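Local coordinates for protein lytic polysaccharide monooxygenase (Neurospora crassa, PDB 4QI8) that probably cleaves the glycosidic bonds of cellulose by oxidation, using an active-site copper ion, a reductant and oxygen, at residues T3-W8 with T14-Y19; I62-A67 with Y157-Q162; R139-G144 with G183-S188; L145-A148 with G152-Q155. All coordinates share one frame; numbering follows the deposited sequence. Where two conformers were deposited one is given.

Contact 1: T3-W8 with T14-Y19; sequences TFPKVW and TADWQY
Pro5 and Trp17 form the main apolar join between strand 3-8, at the margin of one sheet of the AA9 beta-sandwich, and the loop that follows it. Pro5 CA sits over the face of the six-membered ring of Trp17, 3.7 Å from its centroid, in a CH-pi contact. Pro5 CB rests above the same ring, displaced toward the rim, while Thr3 CB approaches obliquely by Trp17 CH2. The loop closes as a type II turn from Ala15 to Gln18, which places Trp17 N 2.8 Å from Pro5 O, to which it donates a hydrogen bond. With an alanine here in place of Trp17, Pro5 and Thr3 would probably lose their aromatic cover, opening a gap beside the strand.

The Lys6 side chain can be traced outward along the loop. Its CB lies in plane at the edge of the Trp8 indole. CG then passes Asp16 OD1 at 3.4 Å, CD stays 3.8 Å from the same Asp16 OD1, and CE comes to 3.1 Å from it. A bend at chi4 (-76°) turns the ammonium in toward the loop backbone. There Lys6 NZ forms a salt bridge with Asp16 OD1, a weak hydrogen bond, and a second weak one to Thr14 O. Beyond Lys6, Val7 CG1 packs on Tyr19 CB at 3.8 Å. Next to this contact Thr14 OG1 donates to Val7 O over 2.9 Å, tilted 33° from the carbonyl plane.

Contact 2: I62-A67 with Y157-Q162; sequences ITYGAA and YISCAQ
The phenol ring of Tyr64 meets Ser159 OG and Ala161 CB, both approaching it obliquely. Ser159 OG is 3.3 Å from Tyr64 CE1, whereas Ala161 CB lies beyond the other ortho carbon, 4.0 Å from Tyr64 CE2, so the two side chains straddle the hydroxyl end of the ring. Phe4, Val20, Leu138 and Ala140 also touch the Tyr64 side chain, which is buried.

The hydroxyl ends in a relay: Tyr64 OH donates to Ser159 OG at 2.8 Å, and Ser159 OG in turn hydrogen-bonds to Phe4 O. With chi1 at 71°, Ser159 OG lies between its own backbone N and carbonyl carbon, on the side of the strand that faces Tyr64.

Strands 62-67 and 157-162 belong to the two different sheets of the AA9 beta-sandwich. The axes of these segments pass 9.9 Å apart, with their N-to-C directions 143° from each other, so no backbone pairing joins them and Tyr64 spans the interior instead. Its chi1 of -140° departs from the staggered positions, which suggests some torsional cost in placing the ring across the gap. Cys160, between the two small residues that receive the phenol, turns its side chain away from strand 62-67 to form the disulfide with Cys42.

Contact 3: R139-G144 with G183-S188; sequences RAEHIG and GAYKAS
Glu141 and Tyr185 meet through a very short hydrogen bond, Tyr185 OH to Glu141 OE1 at 2.5 Å. The side chains come from opposite directions, and the carboxylate and phenol planes lie only 12° apart, so Glu141 OE1 falls in the ring plane at its edge. Glu141 OE2 stays near that edge too, 3.4 Å from Tyr185 CE2. Outside the two segments, Gln77 NE2 donates to Glu141 OE1, and Tyr79 OH bonds to the tyrosine hydroxyl.

The charged interaction lies within strand 139-144. Arg139 and Glu141 project from the same side of a strand of the larger sheet of the AA9 beta-sandwich. This side faces the loop 183-188, while Ala140 between them touches Tyr64 in the core. Arg139 NH2 reaches Glu141 OE2 at 2.8 Å, arriving well above the carboxylate plane, 63° out of it. With CG anti to the backbone N (chi1 175°) and the chain extended to NE, the guanidinium is carried out to the level of the carboxylate, and this pairing is likely to keep the buried glutamate ionised.

Aromatic contacts come from Phe181, which takes Arg139 in a cation-pi interaction and meets the Tyr185 ring edge-to-face.

Contact 4: L145-A148 with G152-Q155; sequences LHVA and GAAQ
Ala148 and Ala154 bring their CA atoms within 4.6 Å where a type I turn from Leu145 to Ala148, closed by Ala148 N to Leu145 O, folds against residues 152-155. No direct hydrogen bond crosses between the two segments. Water 2 does so instead, accepting from Val147 N and donating to Ala153 O, each at 3.0 Å.

Small apolar groups fill the deeper part. Ala148 CB packs on Ala154 CB, and Leu145 CD2 reaches the same methyl from another direction. Nearer the surface, Ala153 CB presses against Val147 O at 3.2 Å, a close fit for a methyl on a carbonyl oxygen.

The polar side chains His146 and Gln155 cross at about a right angle, their flat groups 88° apart. Gln155 OE1 comes to the edge of the imidazole, near its plane, 3.2 Å from His146 CE1. The extended glutamine chain (chi2 -180°) brings its amide to that edge, and there OE1 is engaged by Tyr157 OH. Water 1 lies in the imidazole plane, 2.8 Å from His146 NE2, and accepts from Gln155 NE2 at 3.1 Å, joining the two side chains. A leucine in place of Gln155 would probably deprive Tyr157 OH of its acceptor and water 1 of an amide donor.

The His146 ring stacks on His72, a copper ligand, and the Gln155 side chain is about 4 Å from the metal. This His-Gln pair beside the copper ligands belongs to the second sphere of AA9 monooxygenases, consistent with a role in binding oxygen.

Overall arrangement
The four contacts run from the edge of the sandwich to the copper site. Contacts 1 and 2 have centres about 6 Å apart and share a sheet, strand 3-8 pairing with 62-67 through Gly65 N to Lys6 O at 2.8 Å. Contact 2 joins contact 3 in the larger sheet by Ala140 N to Ser159 O, also 2.8 Å. The same strand pair leads on to contact 4, nested in the loop closed by contact 3; their centres are about 11 Å apart. Strand 157-162 of contact 2 supplies the copper ligand Tyr157, and the Gln155 side chain of contact 4 lies about 4 Å from the metal, those of Phe4 and Glu141 about 10 and 14 Å.

Contact 1: T3-W8 with T14-Y19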
loop_
_atom_site.group_PDB
_atom_site.type_symbol
_atom_site.label_atom_id
_atom_site.label_comp_id
_atom_site.label_asym_id
_atom_site.label_seq_id
_atom_site.Cartn_x
_atom_site.Cartn_y
_atom_site.Cartn_z
ATOM N N THR A 3 -5.224 7.977 8.247
ATOM C CA THR A 3 -5.669 6.660 7.851
ATOM C C THR A 3 -5.870 6.625 6.334
ATOM O O THR A 3 -5.863 7.650 5.662
ATOM C CB THR A 3 -7.000 6.323 8.517
ATOM O OG1 THR A 3 -7.966 7.257 8.049
ATOM C CG2 THR A 3 -6.910 6.367 10.052
ATOM N N PHE A 4 -6.066 5.416 5.821
ATOM C CA PHE A 4 -6.481 5.181 4.440
ATOM C C PHE A 4 -7.790 4.387 4.472
ATOM O O PHE A 4 -7.798 3.165 4.334
ATOM C CB PHE A 4 -5.375 4.473 3.651
ATOM C CG PHE A 4 -4.199 5.355 3.380
ATOM C CD1 PHE A 4 -4.228 6.244 2.325
ATOM C CD2 PHE A 4 -3.063 5.307 4.173
ATOM C CE1 PHE A 4 -3.168 7.087 2.078
ATOM C CE2 PHE A 4 -1.998 6.164 3.920
ATOM C CZ PHE A 4 -2.051 7.040 2.868
ATOM N N PRO A 5 -8.916 5.081 4.712
ATOM C CA PRO A 5 -10.133 4.359 5.102
ATOM C C PRO A 5 -11.100 3.998 3.974
ATOM O O PRO A 5 -12.084 3.310 4.228
ATOM C CB PRO A 5 -10.799 5.348 6.053
ATOM C CG PRO A 5 -10.459 6.688 5.436
ATOM C CD PRO A 5 -9.046 6.535 4.927
ATOM N N LYS A 6 -10.837 4.460 2.756
ATOM C CA LYS A 6 -11.793 4.360 1.659
ATOM C C LYS A 6 -11.124 4.008 0.363
ATOM O O LYS A 6 -10.019 4.455 0.094
ATOM C CB LYS A 6 -12.449 5.721 1.389
ATOM C CG LYS A 6 -13.368 6.243 2.441
ATOM C CD LYS A 6 -14.078 7.462 1.872
ATOM C CE LYS A 6 -14.805 8.322 2.907
ATOM N NZ LYS A 6 -16.101 7.784 3.414
ATOM N N VAL A 7 -11.841 3.247 -0.461
ATOM C CA VAL A 7 -11.501 3.106 -1.861
ATOM C C VAL A 7 -12.788 3.220 -2.665
ATOM O O VAL A 7 -13.863 2.857 -2.184
ATOM C CB VAL A 7 -10.760 1.782 -2.131
ATOM C CG1 VAL A 7 -11.651 0.593 -1.843
ATOM C CG2 VAL A 7 -10.246 1.733 -3.552
ATOM N N TRP A 8 -12.686 3.745 -3.876
ATOM C CA TRP A 8 -13.863 3.819 -4.718
ATOM C C TRP A 8 -13.481 3.818 -6.169
ATOM O O TRP A 8 -12.321 4.004 -6.526
ATOM C CB TRP A 8 -14.739 5.025 -4.343
ATOM C CG TRP A 8 -14.179 6.400 -4.595
ATOM C CD1 TRP A 8 -14.370 7.158 -5.703
ATOM C CD2 TRP A 8 -13.396 7.197 -3.696
ATOM N NE1 TRP A 8 -13.747 8.374 -5.562
ATOM C CE2 TRP A 8 -13.140 8.422 -4.336
ATOM C CE3 TRP A 8 -12.884 6.993 -2.421
ATOM C CZ2 TRP A 8 -12.384 9.436 -3.740
ATOM C CZ3 TRP A 8 -12.143 8.006 -1.823
ATOM C CH2 TRP A 8 -11.898 9.204 -2.485
ATOM N N THR A 14 -17.509 5.648 -1.019
ATOM C CA THR A 14 -18.062 4.596 -0.212
ATOM C C THR A 14 -18.143 5.154 1.242
ATOM O O THR A 14 -18.328 6.337 1.435
ATOM C CB THR A 14 -17.273 3.308 -0.487
ATOM O OG1 THR A 14 -15.885 3.479 -0.168
ATOM C CG2 THR A 14 -17.426 2.959 -2.021
ATOM N N ALA A 15 -18.170 4.305 2.232
ATOM C CA ALA A 15 -18.138 4.738 3.610
ATOM C C ALA A 15 -16.763 4.344 4.153
ATOM O O ALA A 15 -16.111 3.430 3.614
ATOM C CB ALA A 15 -19.234 4.053 4.396
ATOM N N ASP A 16 -16.314 5.013 5.213
ATOM C CA ASP A 16 -15.084 4.594 5.865
ATOM C C ASP A 16 -15.170 3.127 6.257
ATOM O O ASP A 16 -16.149 2.699 6.865
ATOM C CB ASP A 16 -14.824 5.416 7.122
ATOM C CG ASP A 16 -14.385 6.847 6.829
ATOM O OD1 ASP A 16 -14.084 7.166 5.664
ATOM O OD2 ASP A 16 -14.302 7.652 7.787
ATOM N N TRP A 17 -14.126 2.383 5.908
ATOM C CA TRP A 17 -13.963 0.970 6.259
ATOM C C TRP A 17 -15.058 0.079 5.673
ATOM O O TRP A 17 -15.281 -1.038 6.142
ATOM C CB TRP A 17 -13.846 0.786 7.773
ATOM C CG TRP A 17 -12.922 1.774 8.421
ATOM C CD1 TRP A 17 -13.267 2.713 9.336
ATOM C CD2 TRP A 17 -11.507 1.931 8.200
ATOM N NE1 TRP A 17 -12.170 3.435 9.714
ATOM C CE2 TRP A 17 -11.074 2.981 9.030
ATOM C CE3 TRP A 17 -10.562 1.278 7.399
ATOM C CZ2 TRP A 17 -9.744 3.405 9.076
ATOM C CZ3 TRP A 17 -9.232 1.698 7.455
ATOM C CH2 TRP A 17 -8.840 2.749 8.285
ATOM N N GLN A 18 -15.690 0.530 4.597
ATOM C CA GLN A 18 -16.687 -0.302 3.930
ATOM C C GLN A 18 -16.011 -1.389 3.107
ATOM O O GLN A 18 -16.323 -2.565 3.259
ATOM C CB GLN A 18 -17.614 0.525 3.047
ATOM C CG GLN A 18 -18.653 -0.336 2.352
ATOM C CD GLN A 18 -19.591 0.460 1.497
ATOM O OE1 GLN A 18 -19.363 1.641 1.244
ATOM N NE2 GLN A 18 -20.659 -0.178 1.047
ATOM N N TYR A 19 -15.082 -0.990 2.240
ATOM C CA TYR A 19 -14.322 -1.918 1.403
ATOM C C TYR A 19 -12.886 -2.080 1.893
ATOM O O TYR A 19 -12.114 -2.816 1.299
ATOM C CB TYR A 19 -14.312 -1.418 -0.043
ATOM C CG TYR A 19 -15.684 -1.342 -0.651
ATOM C CD1 TYR A 19 -16.345 -2.483 -1.043
ATOM C CD2 TYR A 19 -16.325 -0.133 -0.837
ATOM C CE1 TYR A 19 -17.605 -2.434 -1.603
ATOM C CE2 TYR A 19 -17.594 -0.079 -1.400
ATOM C CZ TYR A 19 -18.219 -1.229 -1.778
ATOM O OH TYR A 19 -19.473 -1.155 -2.336
#

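Contact 2: I62-A67 with Y157-Q162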
loop_
_atom_site.group_PDB
_atom_site.type_symbol
_atom_site.label_atom_id
_atom_site.label_comp_id
_atom_site.label_asym_id
_atom_site.label_seq_id
_atom_site.Cartn_x
_atom_site.Cartn_y
_atom_site.Cartn_z
ATOM N N ILE A 62 -8.769 3.286 -9.994
ATOM C CA ILE A 62 -9.666 3.546 -8.881
ATOM C C ILE A 62 -9.000 4.551 -7.961
ATOM O O ILE A 62 -7.920 5.058 -8.259
ATOM C CB ILE A 62 -10.033 2.253 -8.153
ATOM C CG1 ILE A 62 -8.792 1.577 -7.567
ATOM C CG2 ILE A 62 -10.732 1.308 -9.120
ATOM C CD1 ILE A 62 -9.087 0.310 -6.787
ATOM N N THR A 63 -9.647 4.862 -6.853
ATOM C CA THR A 63 -9.140 5.915 -5.993
ATOM C C THR A 63 -9.049 5.393 -4.566
ATOM O O THR A 63 -10.009 4.827 -4.066
ATOM C CB THR A 63 -10.052 7.164 -6.060
ATOM O OG1 THR A 63 -10.136 7.641 -7.409
ATOM C CG2 THR A 63 -9.513 8.270 -5.182
ATOM N N TYR A 64 -7.885 5.571 -3.939
ATOM C CA TYR A 64 -7.686 5.229 -2.532
ATOM C C TYR A 64 -7.627 6.536 -1.750
ATOM O O TYR A 64 -6.812 7.407 -2.055
ATOM C CB TYR A 64 -6.395 4.415 -2.339
ATOM C CG TYR A 64 -6.508 3.284 -1.341
ATOM C CD1 TYR A 64 -6.856 3.528 -0.021
ATOM C CD2 TYR A 64 -6.256 1.968 -1.709
ATOM C CE1 TYR A 64 -6.962 2.480 0.898
ATOM C CE2 TYR A 64 -6.360 0.930 -0.797
ATOM C CZ TYR A 64 -6.703 1.187 0.506
ATOM O OH TYR A 64 -6.776 0.139 1.394
ATOM N N GLY A 65 -8.502 6.665 -0.763
ATOM C CA GLY A 65 -8.600 7.879 0.017
ATOM C C GLY A 65 -7.796 7.842 1.301
ATOM O O GLY A 65 -7.640 6.781 1.915
ATOM N N ALA A 66 -7.300 9.013 1.700
ATOM C CA ALA A 66 -6.639 9.250 2.983
ATOM C C ALA A 66 -7.523 10.133 3.858
ATOM O O ALA A 66 -8.380 10.863 3.350
ATOM C CB ALA A 66 -5.311 9.960 2.766
ATOM N N ALA A 67 -7.321 10.069 5.164
ATOM C CA ALA A 67 -7.981 11.012 6.054
ATOM C C ALA A 67 -7.074 11.334 7.247
ATOM O O ALA A 67 -6.727 10.400 7.993
ATOM C CB ALA A 67 -9.302 10.438 6.532
ATOM N N TYR A 157 1.930 4.135 7.273
ATOM C CA TYR A 157 0.486 4.351 7.386
ATOM C C TYR A 157 -0.158 3.446 6.333
ATOM O O TYR A 157 0.071 3.627 5.146
ATOM C CB TYR A 157 0.150 5.832 7.148
ATOM C CG TYR A 157 0.822 6.748 8.147
ATOM C CD1 TYR A 157 0.203 7.044 9.365
ATOM C CD2 TYR A 157 2.071 7.316 7.891
ATOM C CE1 TYR A 157 0.807 7.869 10.292
ATOM C CE2 TYR A 157 2.676 8.150 8.817
ATOM C CZ TYR A 157 2.040 8.420 10.016
ATOM O OH TYR A 157 2.608 9.236 10.968
ATOM N N ILE A 158 -0.918 2.447 6.781
ATOM C CA ILE A 158 -1.286 1.285 5.969
ATOM C C ILE A 158 -2.772 0.968 6.068
ATOM O O ILE A 158 -3.360 1.106 7.147
ATOM C CB ILE A 158 -0.483 0.045 6.445
ATOM C CG1 ILE A 158 1.009 0.235 6.168
ATOM C CG2 ILE A 158 -0.989 -1.249 5.804
ATOM C CD1 ILE A 158 1.899 -0.664 7.026
ATOM N N SER A 159 -3.354 0.484 4.970
ATOM C CA SER A 159 -4.588 -0.295 5.058
ATOM C C SER A 159 -4.664 -1.223 3.856
ATOM O O SER A 159 -3.861 -1.125 2.929
ATOM C CB SER A 159 -5.831 0.607 5.110
ATOM O OG SER A 159 -6.038 1.199 3.843
ATOM N N CYS A 160 -5.672 -2.099 3.871
ATOM C CA CYS A 160 -5.928 -3.018 2.769
ATOM C C CYS A 160 -7.396 -3.061 2.386
ATOM O O CYS A 160 -8.261 -3.241 3.234
ATOM C CB CYS A 160 -5.524 -4.440 3.133
ATOM S SG CYS A 160 -3.755 -4.640 3.345
ATOM N N ALA A 161 -7.639 -2.934 1.084
ATOM C CA ALA A 161 -8.972 -3.007 0.504
ATOM C C ALA A 161 -9.258 -4.374 -0.098
ATOM O O ALA A 161 -8.355 -5.049 -0.588
ATOM C CB ALA A 161 -9.132 -1.935 -0.559
ATOM N N GLN A 162 -10.525 -4.770 -0.045
ATOM C CA GLN A 162 -10.998 -5.986 -0.688
ATOM C C GLN A 162 -11.609 -5.651 -2.034
ATOM O O GLN A 162 -12.559 -4.866 -2.113
ATOM C CB GLN A 162 -12.017 -6.724 0.200
ATOM C CG GLN A 162 -11.402 -7.184 1.516
ATOM C CD GLN A 162 -12.296 -8.013 2.420
ATOM O OE1 GLN A 162 -11.906 -8.325 3.552
ATOM N NE2 GLN A 162 -13.481 -8.394 1.934
#

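Contact 3: R139-G144 with G183-S188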
loop_
_atom_site.group_PDB
_atom_site.type_symbol
_atom_site.label_atom_id
_atom_site.label_comp_id
_atom_site.label_asym_id
_atom_site.label_seq_id
_atom_site.Cartn_x
_atom_site.Cartn_y
_atom_site.Cartn_z
ATOM N N ARG A 139 -3.157 -3.345 -0.969
ATOM C CA ARG A 139 -2.487 -2.750 0.176
ATOM C C ARG A 139 -1.992 -1.358 -0.191
ATOM O O ARG A 139 -1.259 -1.188 -1.165
ATOM C CB ARG A 139 -1.314 -3.636 0.615
ATOM C CG ARG A 139 -0.454 -3.080 1.733
ATOM C CD ARG A 139 0.649 -4.066 2.078
ATOM N NE ARG A 139 1.527 -3.577 3.139
ATOM C CZ ARG A 139 2.541 -2.746 2.949
ATOM N NH1 ARG A 139 2.838 -2.333 1.720
ATOM N NH2 ARG A 139 3.265 -2.337 3.979
ATOM N N ALA A 140 -2.389 -0.377 0.621
ATOM C CA ALA A 140 -1.931 1.004 0.528
ATOM C C ALA A 140 -0.934 1.254 1.636
ATOM O O ALA A 140 -1.185 0.876 2.779
ATOM C CB ALA A 140 -3.103 1.947 0.704
ATOM N N GLU A 141 0.169 1.920 1.313
ATOM C CA GLU A 141 1.051 2.426 2.345
ATOM C C GLU A 141 1.611 3.780 1.973
ATOM O O GLU A 141 1.926 4.050 0.812
ATOM C CB GLU A 141 2.195 1.468 2.684
ATOM C CG GLU A 141 3.354 1.471 1.704
ATOM C CD GLU A 141 4.398 0.402 1.988
ATOM O OE1 GLU A 141 4.957 -0.116 0.996
ATOM O OE2 GLU A 141 4.617 0.033 3.169
ATOM N N HIS A 142 1.723 4.619 2.991
ATOM C CA HIS A 142 2.551 5.794 2.924
ATOM C C HIS A 142 3.682 5.607 3.924
ATOM O O HIS A 142 3.441 5.194 5.064
ATOM C CB HIS A 142 1.792 7.068 3.276
ATOM C CG HIS A 142 2.608 8.273 2.991
ATOM N ND1 HIS A 142 3.067 9.127 3.973
ATOM C CD2 HIS A 142 3.144 8.698 1.824
ATOM C CE1 HIS A 142 3.832 10.041 3.407
ATOM N NE2 HIS A 142 3.902 9.798 2.111
ATOM N N ILE A 143 4.904 5.932 3.510
ATOM C CA ILE A 143 6.061 5.802 4.390
ATOM C C ILE A 143 6.573 7.194 4.728
ATOM O O ILE A 143 7.181 7.860 3.892
ATOM C CB ILE A 143 7.192 4.954 3.758
ATOM C CG1 ILE A 143 6.627 3.680 3.115
ATOM C CG2 ILE A 143 8.199 4.612 4.827
ATOM C CD1 ILE A 143 7.672 2.810 2.406
ATOM N N GLY A 144 6.306 7.651 5.949
ATOM C CA GLY A 144 6.764 8.954 6.397
ATOM C C GLY A 144 8.206 8.877 6.845
ATOM O O GLY A 144 8.534 8.131 7.772
ATOM N N GLY A 183 8.233 -9.467 5.924
ATOM C CA GLY A 183 9.268 -10.184 5.201
ATOM C C GLY A 183 9.956 -9.327 4.157
ATOM O O GLY A 183 11.169 -9.395 3.986
ATOM N N ALA A 184 9.179 -8.514 3.456
ATOM C CA ALA A 184 9.706 -7.745 2.334
ATOM C C ALA A 184 10.683 -6.674 2.781
ATOM O O ALA A 184 11.610 -6.334 2.043
ATOM C CB ALA A 184 8.567 -7.093 1.562
ATOM N N TYR A 185 10.438 -6.112 3.961
ATOM C CA TYR A 185 11.191 -4.968 4.441
ATOM C C TYR A 185 12.063 -5.331 5.633
ATOM O O TYR A 185 11.689 -6.165 6.474
ATOM C CB TYR A 185 10.251 -3.837 4.864
ATOM C CG TYR A 185 9.343 -3.274 3.795
ATOM C CD1 TYR A 185 9.557 -3.510 2.448
ATOM C CD2 TYR A 185 8.263 -2.475 4.146
ATOM C CE1 TYR A 185 8.728 -2.984 1.492
ATOM C CE2 TYR A 185 7.418 -1.943 3.178
ATOM C CZ TYR A 185 7.665 -2.198 1.846
ATOM O OH TYR A 185 6.852 -1.702 0.854
ATOM N N LYS A 186 13.208 -4.662 5.696
ATOM C CA LYS A 186 14.098 -4.708 6.844
ATOM C C LYS A 186 14.330 -3.285 7.322
ATOM O O LYS A 186 14.316 -2.344 6.529
ATOM C CB LYS A 186 15.429 -5.375 6.489
ATOM C CG LYS A 186 15.287 -6.871 6.185
ATOM C CD LYS A 186 16.616 -7.565 5.975
ATOM C CE LYS A 186 17.181 -7.302 4.597
ATOM N NZ LYS A 186 16.382 -7.984 3.539
ATOM N N ALA A 187 14.562 -3.127 8.613
ATOM C CA ALA A 187 14.755 -1.810 9.206
ATOM C C ALA A 187 15.982 -1.093 8.647
ATOM O O ALA A 187 16.075 0.121 8.740
ATOM C CB ALA A 187 14.849 -1.936 10.714
ATOM N N SER A 188 16.917 -1.843 8.070
ATOM C CA SER A 188 18.136 -1.285 7.496
ATOM C C SER A 188 18.018 -0.958 6.010
ATOM O O SER A 188 18.977 -0.492 5.405
ATOM C CB SER A 188 19.285 -2.273 7.682
ATOM O OG SER A 188 18.932 -3.512 7.094
#

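Contact 4: L145-A148 with G152-Q155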
loop_
_atom_site.group_PDB
_atom_site.type_symbol
_atom_site.label_atom_id
_atom_site.label_comp_id
_atom_site.label_asym_id
_atom_site.label_seq_id
_atom_site.Cartn_x
_atom_site.Cartn_y
_atom_site.Cartn_z
ATOM N N LEU A 145 9.058 9.664 6.190
ATOM C CA LEU A 145 10.510 9.550 6.339
ATOM C C LEU A 145 11.189 10.727 7.043
ATOM O O LEU A 145 12.409 10.812 7.075
ATOM C CB LEU A 145 11.157 9.362 4.962
ATOM C CG LEU A 145 10.775 8.074 4.238
ATOM C CD1 LEU A 145 11.367 8.089 2.850
ATOM C CD2 LEU A 145 11.233 6.842 4.998
ATOM N N HIS A 146 10.405 11.649 7.588
ATOM C CA HIS A 146 10.967 12.873 8.148
ATOM C C HIS A 146 11.992 12.655 9.264
ATOM O O HIS A 146 12.875 13.501 9.421
ATOM C CB HIS A 146 9.859 13.826 8.610
ATOM C CG HIS A 146 8.794 13.171 9.417
ATOM N ND1 HIS A 146 7.948 12.218 8.890
ATOM C CD2 HIS A 146 8.438 13.326 10.711
ATOM C CE1 HIS A 146 7.116 11.815 9.835
ATOM N NE2 HIS A 146 7.395 12.469 10.948
ATOM N N VAL A 147 11.868 11.575 10.046
ATOM C CA VAL A 147 12.811 11.286 11.126
ATOM C C VAL A 147 13.459 9.906 10.969
ATOM O O VAL A 147 13.992 9.339 11.928
ATOM C CB VAL A 147 12.151 11.442 12.525
ATOM C CG1 VAL A 147 11.776 12.907 12.764
ATOM C CG2 VAL A 147 10.918 10.549 12.688
ATOM N N ALA A 148 13.497 9.409 9.737
ATOM C CA ALA A 148 13.842 8.019 9.462
ATOM C C ALA A 148 15.333 7.681 9.487
ATOM O O ALA A 148 15.705 6.570 9.149
ATOM C CB ALA A 148 13.241 7.612 8.138
ATOM N N GLY A 152 13.927 2.029 13.132
ATOM C CA GLY A 152 12.599 1.967 13.705
ATOM C C GLY A 152 11.867 3.294 13.739
ATOM O O GLY A 152 10.839 3.386 14.405
ATOM N N ALA A 153 12.349 4.290 12.986
ATOM C CA ALA A 153 11.756 5.627 13.004
ATOM C C ALA A 153 10.900 5.968 11.782
ATOM O O ALA A 153 10.167 6.949 11.814
ATOM C CB ALA A 153 12.819 6.688 13.219
ATOM N N ALA A 154 10.996 5.189 10.706
ATOM C CA ALA A 154 10.097 5.359 9.567
ATOM C C ALA A 154 8.670 5.065 10.017
ATOM O O ALA A 154 8.429 4.148 10.791
ATOM C CB ALA A 154 10.513 4.438 8.434
ATOM N N GLN A 155 7.726 5.836 9.497
ATOM C CA GLN A 155 6.328 5.760 9.924
ATOM C C GLN A 155 5.464 5.226 8.787
ATOM O O GLN A 155 5.232 5.915 7.792
ATOM C CB GLN A 155 5.834 7.151 10.342
ATOM C CG GLN A 155 6.618 7.708 11.513
ATOM C CD GLN A 155 6.166 9.080 11.968
ATOM O OE1 GLN A 155 5.259 9.697 11.385
ATOM N NE2 GLN A 155 6.819 9.579 13.009
HETATM O O HOH W 1 6.602 12.558 13.658
HETATM O O HOH W 2 10.209 9.140 9.792
#